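Local coordinates for protein Alpha/beta hydrolase (Paenibacillus sp. VTT E-133280, PDB 6TJ2) that probably hydrolyses methyl salicylate as a secreted alpha/beta-hydrolase esterase, resembling tobacco salicylic acid binding protein 2 in structure and function, at residues T46-H51 with K109-L114; V122-S127 with K218-Q223; D132-I137 with L222-S227; R136-D141 with V280-D285. One frame throughout, in Å; residues are numbered along the deposited sequence.

Contact 1 (T46-H51 with K109-L114); sequences TFVLIH and KDFILL
F47 and I112 sit in register on neighbouring parallel strands, and the isoleucine's CD1 fits over one face of the phenylalanine ring, a CH-pi contact 4.0 Å from its centroid and displaced toward the rim. Farther along the same sheet face, the CD2 methyl of L49 settles against L114 CB at 3.9 Å, the two leucines lying side by side. The opposite face repeats the theme with the roles exchanged: V48 CG2, anti to its own carbonyl carbon, rests on the ring of F111, 3.9 Å from the centroid, while V48 CG1 meets L113 CD1. Between the two faces runs a ladder of four bonds, three of them nearly straight, among them I112 N to T46 O (2.7 Å) and V48 N to I112 O (2.9 Å). Replacing F47 by an alanine would probably open a gap beside I112 CD1, which would lose the ring face it lies on. At the strand entrance one water bridges T46 N and D110 O. In the central parallel sheet, strand 73-75 flanks 46-50 and strand 134-139 flanks 111-117, while helix 119-129 covers the side chains of I50 and L113.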
loop_
_atom_site.group_PDB
_atom_site.type_symbol
_atom_site.label_atom_id
_atom_site.label_comp_id
_atom_site.label_asym_id
_atom_site.label_seq_id
_atom_site.Cartn_x
_atom_site.Cartn_y
_atom_site.Cartn_z
ATOM N N THR A 46 23.970 7.389 -16.430
ATOM C CA THR A 46 24.742 8.288 -15.579
ATOM C C THR A 46 23.746 8.848 -14.571
ATOM O O THR A 46 22.729 9.427 -14.983
ATOM C CB THR A 46 25.418 9.391 -16.372
ATOM O OG1 THR A 46 26.381 8.740 -17.220
ATOM C CG2 THR A 46 26.112 10.410 -15.496
ATOM N N PHE A 47 24.023 8.704 -13.303
ATOM C CA PHE A 47 23.197 9.231 -12.181
ATOM C C PHE A 47 23.930 10.394 -11.541
ATOM O O PHE A 47 25.155 10.327 -11.260
ATOM C CB PHE A 47 23.010 8.142 -11.133
ATOM C CG PHE A 47 22.087 7.048 -11.563
ATOM C CD1 PHE A 47 20.723 7.077 -11.223
ATOM C CD2 PHE A 47 22.603 5.927 -12.182
ATOM C CE1 PHE A 47 19.898 6.029 -11.613
ATOM C CE2 PHE A 47 21.775 4.872 -12.528
ATOM C CZ PHE A 47 20.431 4.931 -12.224
ATOM N N VAL A 48 23.181 11.419 -11.186
ATOM C CA VAL A 48 23.580 12.490 -10.247
ATOM C C VAL A 48 22.649 12.367 -9.046
ATOM O O VAL A 48 21.435 12.615 -9.205
ATOM C CB VAL A 48 23.518 13.877 -10.895
ATOM C CG1 VAL A 48 23.861 14.960 -9.894
ATOM C CG2 VAL A 48 24.470 13.996 -12.092
ATOM N N LEU A 49 23.181 11.950 -7.905
ATOM C CA LEU A 49 22.393 11.613 -6.704
ATOM C C LEU A 49 22.466 12.779 -5.731
ATOM O O LEU A 49 23.583 13.152 -5.370
ATOM C CB LEU A 49 22.865 10.339 -6.032
ATOM C CG LEU A 49 23.010 9.122 -6.950
ATOM C CD1 LEU A 49 23.495 7.959 -6.143
ATOM C CD2 LEU A 49 21.684 8.756 -7.608
ATOM N N ILE A 50 21.323 13.294 -5.331
ATOM C CA ILE A 50 21.178 14.470 -4.424
ATOM C C ILE A 50 20.574 14.000 -3.121
ATOM O O ILE A 50 19.396 13.608 -3.087
ATOM C CB ILE A 50 20.346 15.553 -5.106
ATOM C CG1 ILE A 50 20.857 15.922 -6.505
ATOM C CG2 ILE A 50 20.234 16.748 -4.157
ATOM C CD1 ILE A 50 22.322 16.387 -6.523
ATOM N N HIS A 51 21.371 14.039 -2.060
ATOM C CA HIS A 51 20.900 13.667 -0.726
ATOM C C HIS A 51 19.897 14.704 -0.206
ATOM O O HIS A 51 19.832 15.828 -0.727
ATOM C CB HIS A 51 22.032 13.453 0.255
ATOM C CG HIS A 51 22.794 14.693 0.650
ATOM N ND1 HIS A 51 22.282 15.612 1.544
ATOM C CD2 HIS A 51 23.980 15.184 0.239
ATOM C CE1 HIS A 51 23.165 16.593 1.714
ATOM N NE2 HIS A 51 24.207 16.366 0.924
ATOM N N LYS A 109 25.946 15.754 -18.828
ATOM C CA LYS A 109 24.718 15.798 -19.616
ATOM C C LYS A 109 24.172 14.386 -19.836
ATOM O O LYS A 109 24.864 13.398 -19.519
ATOM C CB LYS A 109 24.906 16.589 -20.897
ATOM C CG LYS A 109 26.092 16.120 -21.662
ATOM C CD LYS A 109 26.482 17.033 -22.839
ATOM C CE LYS A 109 27.360 18.208 -22.480
ATOM N NZ LYS A 109 27.934 18.819 -23.701
ATOM N N ASP A 110 22.925 14.370 -20.240
ATOM C CA ASP A 110 22.141 13.157 -20.520
ATOM C C ASP A 110 22.164 12.246 -19.291
ATOM O O ASP A 110 22.302 11.036 -19.425
ATOM C CB ASP A 110 22.723 12.447 -21.753
ATOM C CG ASP A 110 21.792 11.408 -22.345
ATOM O OD1 ASP A 110 20.541 11.628 -22.358
ATOM O OD2 ASP A 110 22.350 10.369 -22.801
ATOM N N PHE A 111 21.907 12.831 -18.123
ATOM C CA PHE A 111 21.985 12.114 -16.847
ATOM C C PHE A 111 20.587 12.018 -16.216
ATOM O O PHE A 111 19.653 12.795 -16.467
ATOM C CB PHE A 111 23.026 12.739 -15.914
ATOM C CG PHE A 111 22.801 14.163 -15.529
ATOM C CD1 PHE A 111 21.895 14.545 -14.527
ATOM C CD2 PHE A 111 23.512 15.153 -16.169
ATOM C CE1 PHE A 111 21.753 15.880 -14.194
ATOM C CE2 PHE A 111 23.318 16.480 -15.861
ATOM C CZ PHE A 111 22.433 16.856 -14.885
ATOM N N ILE A 112 20.549 11.063 -15.315
ATOM C CA ILE A 112 19.371 10.842 -14.431
ATOM C C ILE A 112 19.602 11.676 -13.186
ATOM O O ILE A 112 20.587 11.417 -12.463
ATOM C CB ILE A 112 19.224 9.356 -14.089
ATOM C CG1 ILE A 112 19.124 8.515 -15.365
ATOM C CG2 ILE A 112 18.019 9.151 -13.189
ATOM C CD1 ILE A 112 19.321 7.120 -15.182
ATOM N N LEU A 113 18.750 12.654 -12.914
ATOM C CA LEU A 113 18.901 13.513 -11.725
ATOM C C LEU A 113 17.973 12.914 -10.678
ATOM O O LEU A 113 16.723 12.949 -10.875
ATOM C CB LEU A 113 18.530 14.947 -12.074
ATOM C CG LEU A 113 18.688 15.945 -10.917
ATOM C CD1 LEU A 113 20.145 15.983 -10.441
ATOM C CD2 LEU A 113 18.204 17.328 -11.395
ATOM N N LEU A 114 18.532 12.380 -9.598
ATOM C CA LEU A 114 17.757 11.622 -8.576
ATOM C C LEU A 114 17.910 12.303 -7.245
ATOM O O LEU A 114 19.066 12.526 -6.827
ATOM C CB LEU A 114 18.233 10.176 -8.589
ATOM C CG LEU A 114 17.462 9.187 -7.700
ATOM C CD1 LEU A 114 17.608 7.779 -8.283
ATOM C CD2 LEU A 114 17.899 9.250 -6.257
HETATM O O HOH W 1 22.054 8.382 -18.321
HETATM O O HOH W 2 26.332 11.122 -19.005
#

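Contact 2 (V122-S127 with K218-Q223); sequences VIQTVS and KFYSLQ
Two torsions set up the meeting of Q124 and F219: the phenylalanine's CG lies anti to its backbone N (chi1 172°), swinging the ring toward helix 119-129, and the glutamine's CG is turned anti to its carbonyl carbon (chi1 -70°), which lays its aliphatic part on that ring. Q124 CG stands almost exactly over the ring centre, 3.7 Å from the F219 centroid and 2° off the normal, a textbook CH-pi contact. The amide beyond is steeply inclined to the ring plane. Its NE2 passes 3.7 Å from F219 CE2 and comes to 3.2 Å from Y220 OH, yet the firm partner of both polar groups is P145 O, to which each is hydrogen-bonded. At the other end S127 OG lies in the plane of the F219 ring, at its edge, 3.3 Å from CD1. The same hydroxyl is 3.4 Å from L222 CD1 and gives its proton to Q124 O one turn back along its own helix, at 2.8 Å. Helix 119-129, which follows the probable nucleophile elbow of the alpha/beta-hydrolase fold, is thus joined to the weakly bonded helical turn ahead of strand 226-231. The chemistry is mixed: across the interface the ring meets the glutamine's CG over its face and a serine oxygen at its edge, and the buried polar ends find backbone carbonyls as acceptors, Q124 NE2 at P145 and S127 OG within its own helix.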
loop_
_atom_site.group_PDB
_atom_site.type_symbol
_atom_site.label_atom_id
_atom_site.label_comp_id
_atom_site.label_asym_id
_atom_site.label_seq_id
_atom_site.Cartn_x
_atom_site.Cartn_y
_atom_site.Cartn_z
ATOM N N VAL A 122 15.472 20.133 -4.361
ATOM C CA VAL A 122 16.725 20.519 -5.022
ATOM C C VAL A 122 16.725 20.033 -6.464
ATOM O O VAL A 122 17.124 20.796 -7.369
ATOM C CB VAL A 122 17.924 20.006 -4.229
ATOM C CG1 VAL A 122 19.214 20.412 -4.948
ATOM C CG2 VAL A 122 17.910 20.547 -2.796
ATOM N N ILE A 123 16.280 18.810 -6.741
ATOM C CA ILE A 123 16.219 18.392 -8.157
ATOM C C ILE A 123 15.216 19.250 -8.921
ATOM O O ILE A 123 15.430 19.532 -10.130
ATOM C CB ILE A 123 16.031 16.892 -8.386
ATOM C CG1 ILE A 123 14.624 16.414 -8.028
ATOM C CG2 ILE A 123 17.125 16.144 -7.632
ATOM C CD1 ILE A 123 14.478 14.906 -8.012
ATOM N N GLN A 124 14.113 19.698 -8.272
ATOM C CA GLN A 124 13.181 20.618 -8.967
ATOM C C GLN A 124 13.901 21.905 -9.356
ATOM O O GLN A 124 13.793 22.343 -10.522
ATOM C CB GLN A 124 11.978 20.908 -8.085
ATOM C CG GLN A 124 11.022 19.731 -7.892
ATOM C CD GLN A 124 9.983 20.092 -6.859
ATOM O OE1 GLN A 124 10.337 20.529 -5.742
ATOM N NE2 GLN A 124 8.699 19.970 -7.208
ATOM N N THR A 125 14.549 22.559 -8.417
ATOM C CA THR A 125 15.127 23.876 -8.674
ATOM C C THR A 125 16.350 23.761 -9.568
ATOM O O THR A 125 16.541 24.633 -10.460
ATOM C CB THR A 125 15.414 24.605 -7.378
ATOM O OG1 THR A 125 16.287 23.822 -6.572
ATOM C CG2 THR A 125 14.160 24.973 -6.624
ATOM N N VAL A 126 17.089 22.669 -9.487
ATOM C CA VAL A 126 18.214 22.435 -10.403
ATOM C C VAL A 126 17.728 22.236 -11.836
ATOM O O VAL A 126 18.280 22.833 -12.783
ATOM C CB VAL A 126 19.091 21.278 -9.926
ATOM C CG1 VAL A 126 20.092 20.805 -10.976
ATOM C CG2 VAL A 126 19.816 21.667 -8.631
ATOM N N SER A 127 16.675 21.437 -12.011
ATOM C CA SER A 127 16.156 21.136 -13.352
ATOM C C SER A 127 15.679 22.402 -14.027
ATOM O O SER A 127 15.742 22.425 -15.275
ATOM C CB SER A 127 15.118 20.077 -13.300
ATOM O OG SER A 127 13.940 20.606 -12.763
ATOM N N LYS A 218 8.622 26.973 -13.570
ATOM C CA LYS A 218 9.421 26.422 -14.671
ATOM C C LYS A 218 9.412 24.891 -14.552
ATOM O O LYS A 218 9.215 24.213 -15.550
ATOM C CB LYS A 218 10.809 27.053 -14.757
ATOM C CG LYS A 218 11.662 26.418 -15.831
ATOM C CD LYS A 218 12.806 27.287 -16.329
ATOM C CE LYS A 218 13.458 26.750 -17.588
ATOM N NZ LYS A 218 12.489 26.689 -18.704
ATOM N N PHE A 219 9.686 24.354 -13.356
ATOM C CA PHE A 219 9.714 22.890 -13.168
ATOM C C PHE A 219 8.434 22.237 -13.681
ATOM O O PHE A 219 8.495 21.221 -14.391
ATOM C CB PHE A 219 9.924 22.531 -11.706
ATOM C CG PHE A 219 9.778 21.055 -11.453
ATOM C CD1 PHE A 219 10.792 20.189 -11.810
ATOM C CD2 PHE A 219 8.603 20.508 -10.980
ATOM C CE1 PHE A 219 10.618 18.830 -11.684
ATOM C CE2 PHE A 219 8.440 19.134 -10.843
ATOM C CZ PHE A 219 9.458 18.297 -11.174
ATOM N N TYR A 220 7.299 22.821 -13.316
ATOM C CA TYR A 220 5.981 22.238 -13.682
ATOM C C TYR A 220 5.641 22.497 -15.154
ATOM O O TYR A 220 4.712 21.819 -15.598
ATOM C CB TYR A 220 4.877 22.708 -12.731
ATOM C CG TYR A 220 4.997 21.990 -11.405
ATOM C CD1 TYR A 220 4.713 20.635 -11.327
ATOM C CD2 TYR A 220 5.495 22.590 -10.294
ATOM C CE1 TYR A 220 4.839 19.943 -10.128
ATOM C CE2 TYR A 220 5.676 21.917 -9.098
ATOM C CZ TYR A 220 5.351 20.573 -9.007
ATOM O OH TYR A 220 5.520 19.839 -7.863
ATOM N N SER A 221 6.428 23.247 -15.917
ATOM C CA SER A 221 6.246 23.367 -17.386
ATOM C C SER A 221 7.194 22.440 -18.143
ATOM O O SER A 221 6.957 22.239 -19.332
ATOM C CB SER A 221 6.474 24.794 -17.788
ATOM O OG SER A 221 7.869 25.088 -17.794
ATOM N N LEU A 222 8.190 21.851 -17.494
ATOM C CA LEU A 222 9.229 21.021 -18.158
ATOM C C LEU A 222 8.610 19.747 -18.716
ATOM O O LEU A 222 7.722 19.196 -18.065
ATOM C CB LEU A 222 10.318 20.633 -17.151
ATOM C CG LEU A 222 11.191 21.773 -16.630
ATOM C CD1 LEU A 222 12.296 21.240 -15.715
ATOM C CD2 LEU A 222 11.759 22.604 -17.764
ATOM N N GLN A 223 9.101 19.307 -19.881
ATOM C CA GLN A 223 8.595 18.080 -20.558
ATOM C C GLN A 223 9.467 16.858 -20.215
ATOM O O GLN A 223 9.275 15.754 -20.776
ATOM C CB GLN A 223 8.486 18.408 -22.053
ATOM C CG GLN A 223 7.395 19.426 -22.328
ATOM C CD GLN A 223 6.076 18.876 -21.840
ATOM O OE1 GLN A 223 5.523 19.308 -20.832
ATOM N NE2 GLN A 223 5.591 17.860 -22.529
#

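Contact 3 (D132-I137 with L222-S227); sequences DRIKRI and LQIPKS
I224 CG2 fits between I134 CG2, at 4.0 Å, and I137 CG1, at 3.9 Å, crossing both side chains roughly perpendicularly. This is the tight part of the contact, and beside it strands 134-139 and 226-231 begin to pair in parallel: I137 N donates to P225 O at 3.0 Å, and S227 N returns a bond to I137 O at 2.9 Å. Toward the margin lie the partly exposed P225 and K135, the proline ring against the lysine's carbonyl; past them Q223 is exposed, whereas L222 turns in against S127 and P131. K226 folds back, its NZ reaching I224 O within its own segment. Even at this margin one approach is close: R136 lies across P225 at about a right angle, the proline's CB standing over one face of the guanidinium, 3.4 Å from R136 CZ. A bend at chi3 (-75°) turns the arginine tip so that NH1 bonds to S227 OG at 3.1 Å, the hydroxyl tilted somewhat from the guanidinium plane; S227 OG is also hydrogen-bonded to A282 O. Exchanging R136 for a leucine would probably cost S227 OG its arginine donor and leave D184 of the second subunit without its salt-bridge mate. Strand pairing of the alpha/beta-hydrolase sheet is therefore joined here to subunit contact: R136 NH1 carries its charge to that aspartate, which may also offset the nearby like charge of R256.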
loop_
_atom_site.group_PDB
_atom_site.type_symbol
_atom_site.label_atom_id
_atom_site.label_comp_id
_atom_site.label_asym_id
_atom_site.label_seq_id
_atom_site.Cartn_x
_atom_site.Cartn_y
_atom_site.Cartn_z
ATOM N N ASP A 132 18.130 21.119 -20.326
ATOM C CA ASP A 132 18.606 20.461 -21.557
ATOM C C ASP A 132 19.657 19.429 -21.185
ATOM O O ASP A 132 20.035 18.657 -22.081
ATOM C CB ASP A 132 19.120 21.475 -22.593
ATOM C CG ASP A 132 18.009 22.342 -23.211
ATOM O OD1 ASP A 132 16.793 21.970 -23.086
ATOM O OD2 ASP A 132 18.345 23.416 -23.800
ATOM N N ARG A 133 20.144 19.368 -19.935
ATOM C CA ARG A 133 21.192 18.397 -19.512
ATOM C C ARG A 133 20.577 17.095 -18.956
ATOM O O ARG A 133 21.322 16.158 -18.726
ATOM C CB ARG A 133 22.132 18.999 -18.475
ATOM C CG ARG A 133 22.998 20.116 -19.011
ATOM C CD ARG A 133 23.924 20.584 -17.925
ATOM N NE ARG A 133 24.721 21.702 -18.429
ATOM C CZ ARG A 133 25.926 21.596 -18.937
ATOM N NH1 ARG A 133 26.552 20.441 -19.005
ATOM N NH2 ARG A 133 26.497 22.695 -19.412
ATOM N N ILE A 134 19.275 17.062 -18.720
ATOM C CA ILE A 134 18.658 16.005 -17.890
ATOM C C ILE A 134 17.862 15.035 -18.763
ATOM O O ILE A 134 16.969 15.490 -19.517
ATOM C CB ILE A 134 17.802 16.663 -16.802
ATOM C CG1 ILE A 134 18.642 17.549 -15.875
ATOM C CG2 ILE A 134 17.058 15.585 -16.023
ATOM C CD1 ILE A 134 17.796 18.463 -15.035
ATOM N N LYS A 135 18.177 13.761 -18.646
ATOM C CA LYS A 135 17.447 12.680 -19.336
ATOM C C LYS A 135 16.106 12.375 -18.640
ATOM O O LYS A 135 15.102 12.123 -19.313
ATOM C CB LYS A 135 18.348 11.445 -19.425
ATOM C CG LYS A 135 17.739 10.197 -20.063
ATOM C CD LYS A 135 18.520 8.938 -19.725
ATOM C CE LYS A 135 19.340 8.332 -20.823
ATOM N NZ LYS A 135 18.554 8.207 -22.079
ATOM N N ARG A 136 16.117 12.305 -17.309
ATOM C CA ARG A 136 14.960 11.866 -16.496
ATOM C C ARG A 136 15.209 12.351 -15.075
ATOM O O ARG A 136 16.378 12.399 -14.640
ATOM C CB ARG A 136 14.799 10.342 -16.585
ATOM C CG ARG A 136 13.653 9.758 -15.768
ATOM C CD ARG A 136 13.367 8.295 -16.076
ATOM N NE ARG A 136 12.697 8.104 -17.328
ATOM C CZ ARG A 136 11.345 8.048 -17.485
ATOM N NH1 ARG A 136 10.412 8.130 -16.510
ATOM N NH2 ARG A 136 10.901 7.894 -18.724
ATOM N N ILE A 137 14.142 12.704 -14.394
ATOM C CA ILE A 137 14.195 13.174 -12.989
ATOM C C ILE A 137 13.535 12.118 -12.122
ATOM O O ILE A 137 12.379 11.711 -12.414
ATOM C CB ILE A 137 13.534 14.532 -12.851
ATOM C CG1 ILE A 137 14.120 15.578 -13.795
ATOM C CG2 ILE A 137 13.603 14.962 -11.410
ATOM C CD1 ILE A 137 13.251 16.841 -13.873
ATOM N N LEU A 222 8.190 21.851 -17.494
ATOM C CA LEU A 222 9.229 21.021 -18.158
ATOM C C LEU A 222 8.610 19.747 -18.716
ATOM O O LEU A 222 7.722 19.196 -18.065
ATOM C CB LEU A 222 10.318 20.633 -17.151
ATOM C CG LEU A 222 11.191 21.773 -16.630
ATOM C CD1 LEU A 222 12.296 21.240 -15.715
ATOM C CD2 LEU A 222 11.759 22.604 -17.764
ATOM N N GLN A 223 9.101 19.307 -19.881
ATOM C CA GLN A 223 8.595 18.080 -20.558
ATOM C C GLN A 223 9.467 16.858 -20.215
ATOM O O GLN A 223 9.275 15.754 -20.776
ATOM C CB GLN A 223 8.486 18.408 -22.053
ATOM C CG GLN A 223 7.395 19.426 -22.328
ATOM C CD GLN A 223 6.076 18.876 -21.840
ATOM O OE1 GLN A 223 5.523 19.308 -20.832
ATOM N NE2 GLN A 223 5.591 17.860 -22.529
ATOM N N ILE A 224 10.331 16.974 -19.235
ATOM C CA ILE A 224 11.323 15.923 -18.933
ATOM C C ILE A 224 10.594 14.774 -18.225
ATOM O O ILE A 224 9.767 15.047 -17.369
ATOM C CB ILE A 224 12.442 16.521 -18.067
ATOM C CG1 ILE A 224 13.160 17.659 -18.782
ATOM C CG2 ILE A 224 13.416 15.433 -17.640
ATOM C CD1 ILE A 224 14.100 18.423 -17.870
ATOM N N PRO A 225 10.860 13.536 -18.611
ATOM C CA PRO A 225 10.202 12.414 -17.965
ATOM C C PRO A 225 10.568 12.302 -16.475
ATOM O O PRO A 225 11.679 12.689 -16.064
ATOM C CB PRO A 225 10.736 11.178 -18.686
ATOM C CG PRO A 225 11.465 11.640 -19.896
ATOM C CD PRO A 225 11.726 13.103 -19.698
ATOM N N LYS A 226 9.594 11.908 -15.673
ATOM C CA LYS A 226 9.753 11.754 -14.221
ATOM C C LYS A 226 9.438 10.346 -13.789
ATOM O O LYS A 226 8.550 9.689 -14.370
ATOM C CB LYS A 226 8.817 12.711 -13.495
ATOM C CG LYS A 226 9.120 14.194 -13.759
ATOM C CD LYS A 226 7.963 15.132 -13.475
ATOM C CE LYS A 226 7.116 15.308 -14.715
ATOM N NZ LYS A 226 7.743 16.354 -15.565
ATOM N N SER A 227 10.088 9.923 -12.716
ATOM C CA SER A 227 9.782 8.693 -11.976
ATOM C C SER A 227 9.691 8.979 -10.506
ATOM O O SER A 227 10.311 9.959 -10.010
ATOM C CB SER A 227 10.831 7.633 -12.198
ATOM O OG SER A 227 10.985 7.357 -13.576
#

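Contact 4 (R136-D141 with V280-D285); sequences RIVFFD and VKAGRD
A282 is the first residue of 280-285 to meet the strand, its CB resting 4.0 Å from V138 CG1, which is anti to the valine's backbone N (chi1 178°). The alanine carbonyl turns to the strand: A282 O lies 3.4 Å from R136 CD and near V138 CG2. G283 CA approaches V138 CG2 to 4.1 Å. This is helix 272-283 packing on the central sheet, the layered alpha/beta arrangement of the alpha/beta-hydrolase fold, with strand 134-139 beneath the helix's last turn. G283 O accepts from a water at 2.9 Å. That water lies in the guanidinium plane, at its edge, and accepts from R136 NE at 2.7 Å; NH1 is engaged by S227 OG and by D184 of the second subunit. R284, the first residue to leave helical geometry, has its carbonyl 3.8 Å from R136 NE and hydrogen-bonded to R256. At D285 the same water donates to OD1 at 2.9 Å, while OD2 forms a salt bridge with K135 and the backbone O bonds R183 of that subunit.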
loop_
_atom_site.group_PDB
_atom_site.type_symbol
_atom_site.label_atom_id
_atom_site.label_comp_id
_atom_site.label_asym_id
_atom_site.label_seq_id
_atom_site.Cartn_x
_atom_site.Cartn_y
_atom_site.Cartn_z
ATOM N N ARG A 136 16.117 12.305 -17.309
ATOM C CA ARG A 136 14.960 11.866 -16.496
ATOM C C ARG A 136 15.209 12.351 -15.075
ATOM O O ARG A 136 16.378 12.399 -14.640
ATOM C CB ARG A 136 14.799 10.342 -16.585
ATOM C CG ARG A 136 13.653 9.758 -15.768
ATOM C CD ARG A 136 13.367 8.295 -16.076
ATOM N NE ARG A 136 12.697 8.104 -17.328
ATOM C CZ ARG A 136 11.345 8.048 -17.485
ATOM N NH1 ARG A 136 10.412 8.130 -16.510
ATOM N NH2 ARG A 136 10.901 7.894 -18.724
ATOM N N ILE A 137 14.142 12.704 -14.394
ATOM C CA ILE A 137 14.195 13.174 -12.989
ATOM C C ILE A 137 13.535 12.118 -12.122
ATOM O O ILE A 137 12.379 11.711 -12.414
ATOM C CB ILE A 137 13.534 14.532 -12.851
ATOM C CG1 ILE A 137 14.120 15.578 -13.795
ATOM C CG2 ILE A 137 13.603 14.962 -11.410
ATOM C CD1 ILE A 137 13.251 16.841 -13.873
ATOM N N VAL A 138 14.231 11.621 -11.113
ATOM C CA VAL A 138 13.738 10.534 -10.249
ATOM C C VAL A 138 13.595 11.079 -8.845
ATOM O O VAL A 138 14.597 11.520 -8.254
ATOM C CB VAL A 138 14.644 9.291 -10.297
ATOM C CG1 VAL A 138 14.126 8.223 -9.351
ATOM C CG2 VAL A 138 14.749 8.771 -11.720
ATOM N N PHE A 139 12.405 11.026 -8.326
ATOM C CA PHE A 139 12.112 11.358 -6.926
ATOM C C PHE A 139 12.113 10.080 -6.124
ATOM O O PHE A 139 11.254 9.218 -6.358
ATOM C CB PHE A 139 10.756 12.042 -6.813
ATOM C CG PHE A 139 10.728 13.412 -7.427
ATOM C CD1 PHE A 139 10.768 14.541 -6.620
ATOM C CD2 PHE A 139 10.666 13.606 -8.782
ATOM C CE1 PHE A 139 10.776 15.806 -7.179
ATOM C CE2 PHE A 139 10.677 14.860 -9.356
ATOM C CZ PHE A 139 10.778 15.961 -8.540
ATOM N N PHE A 140 13.024 9.879 -5.217
ATOM C CA PHE A 140 13.198 8.685 -4.372
ATOM C C PHE A 140 12.793 9.023 -2.952
ATOM O O PHE A 140 13.546 9.709 -2.273
ATOM C CB PHE A 140 14.609 8.125 -4.508
ATOM C CG PHE A 140 15.023 7.120 -3.468
ATOM C CD1 PHE A 140 16.346 7.025 -3.048
ATOM C CD2 PHE A 140 14.099 6.247 -2.912
ATOM C CE1 PHE A 140 16.690 6.145 -2.035
ATOM C CE2 PHE A 140 14.446 5.398 -1.882
ATOM C CZ PHE A 140 15.759 5.341 -1.446
ATOM N N ASP A 141 11.559 8.684 -2.549
ATOM C CA ASP A 141 11.077 8.990 -1.188
ATOM C C ASP A 141 11.404 10.465 -0.930
ATOM O O ASP A 141 12.017 10.815 0.096
ATOM C CB ASP A 141 11.646 8.054 -0.138
ATOM C CG ASP A 141 11.106 6.652 -0.250
ATOM O OD1 ASP A 141 10.234 6.425 -1.030
ATOM O OD2 ASP A 141 11.526 5.794 0.560
ATOM N N VAL A 280 17.865 1.741 -11.147
ATOM C CA VAL A 280 17.898 1.490 -12.611
ATOM C C VAL A 280 16.484 1.333 -13.133
ATOM O O VAL A 280 16.170 1.814 -14.195
ATOM C CB VAL A 280 18.794 0.266 -12.889
ATOM C CG1 VAL A 280 18.720 -0.188 -14.354
ATOM C CG2 VAL A 280 20.241 0.549 -12.496
ATOM N N LYS A 281 15.622 0.601 -12.434
ATOM C CA LYS A 281 14.224 0.406 -12.895
ATOM C C LYS A 281 13.470 1.732 -12.984
ATOM O O LYS A 281 12.683 1.969 -13.905
ATOM C CB LYS A 281 13.473 -0.490 -11.922
ATOM C CG LYS A 281 13.551 -1.982 -12.199
ATOM C CD LYS A 281 12.622 -2.731 -11.224
ATOM C CE LYS A 281 11.149 -2.905 -11.543
ATOM N NZ LYS A 281 10.607 -4.047 -10.731
ATOM N N ALA A 282 13.801 2.705 -12.103
ATOM C CA ALA A 282 13.186 4.028 -12.096
ATOM C C ALA A 282 13.842 4.964 -13.126
ATOM O O ALA A 282 13.175 5.809 -13.692
ATOM C CB ALA A 282 13.244 4.578 -10.687
ATOM N N GLY A 283 15.138 4.769 -13.404
ATOM C CA GLY A 283 15.918 5.699 -14.241
ATOM C C GLY A 283 16.035 5.323 -15.698
ATOM O O GLY A 283 16.273 6.228 -16.540
ATOM N N ARG A 284 15.860 4.045 -16.048
ATOM C CA ARG A 284 16.088 3.549 -17.409
ATOM C C ARG A 284 15.085 4.135 -18.361
ATOM O O ARG A 284 13.996 4.565 -17.968
ATOM C CB ARG A 284 16.061 2.037 -17.449
ATOM C CG ARG A 284 14.697 1.440 -17.123
ATOM C CD ARG A 284 14.795 -0.054 -17.109
ATOM N NE ARG A 284 13.547 -0.668 -16.680
ATOM C CZ ARG A 284 13.364 -1.969 -16.570
ATOM N NH1 ARG A 284 14.251 -2.830 -17.027
ATOM N NH2 ARG A 284 12.238 -2.436 -16.026
ATOM N N ASP A 285 15.423 4.187 -19.645
ATOM C CA ASP A 285 14.415 4.564 -20.667
ATOM C C ASP A 285 13.188 3.594 -20.737
ATOM O O ASP A 285 13.410 2.411 -20.282
ATOM C CB ASP A 285 15.130 4.639 -21.998
ATOM C CG ASP A 285 16.005 5.866 -22.120
ATOM O OD1 ASP A 285 15.696 6.927 -21.442
ATOM O OD2 ASP A 285 16.872 5.806 -23.036
HETATM O O HOH W 3 14.984 7.618 -18.739
#

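In the fold
Along the chain contact 1 closes before the others open; contact 2 opens next, then contacts 3 and 4 from the shared R136 and I137. Contacts 2 and 3 end on the shared L222 and Q223. Centres of contacts 2 and 3 are about 8 Å apart, those of 1 and 4 about 9 Å, and those of 2 and 4 about 15 Å. Strand 134-139 is common to contacts 3 and 4 and borders strand 111-117 of contact 1. Contact 2 ties helix 119-129, on the I137 side of the sheet, to the turn at 218-221; contact 4 sets helix 272-283 on the V138 side. Helices on both faces give the layered alpha/beta architecture, and strand 111-117 and helix 119-129 flank the probable nucleophile elbow.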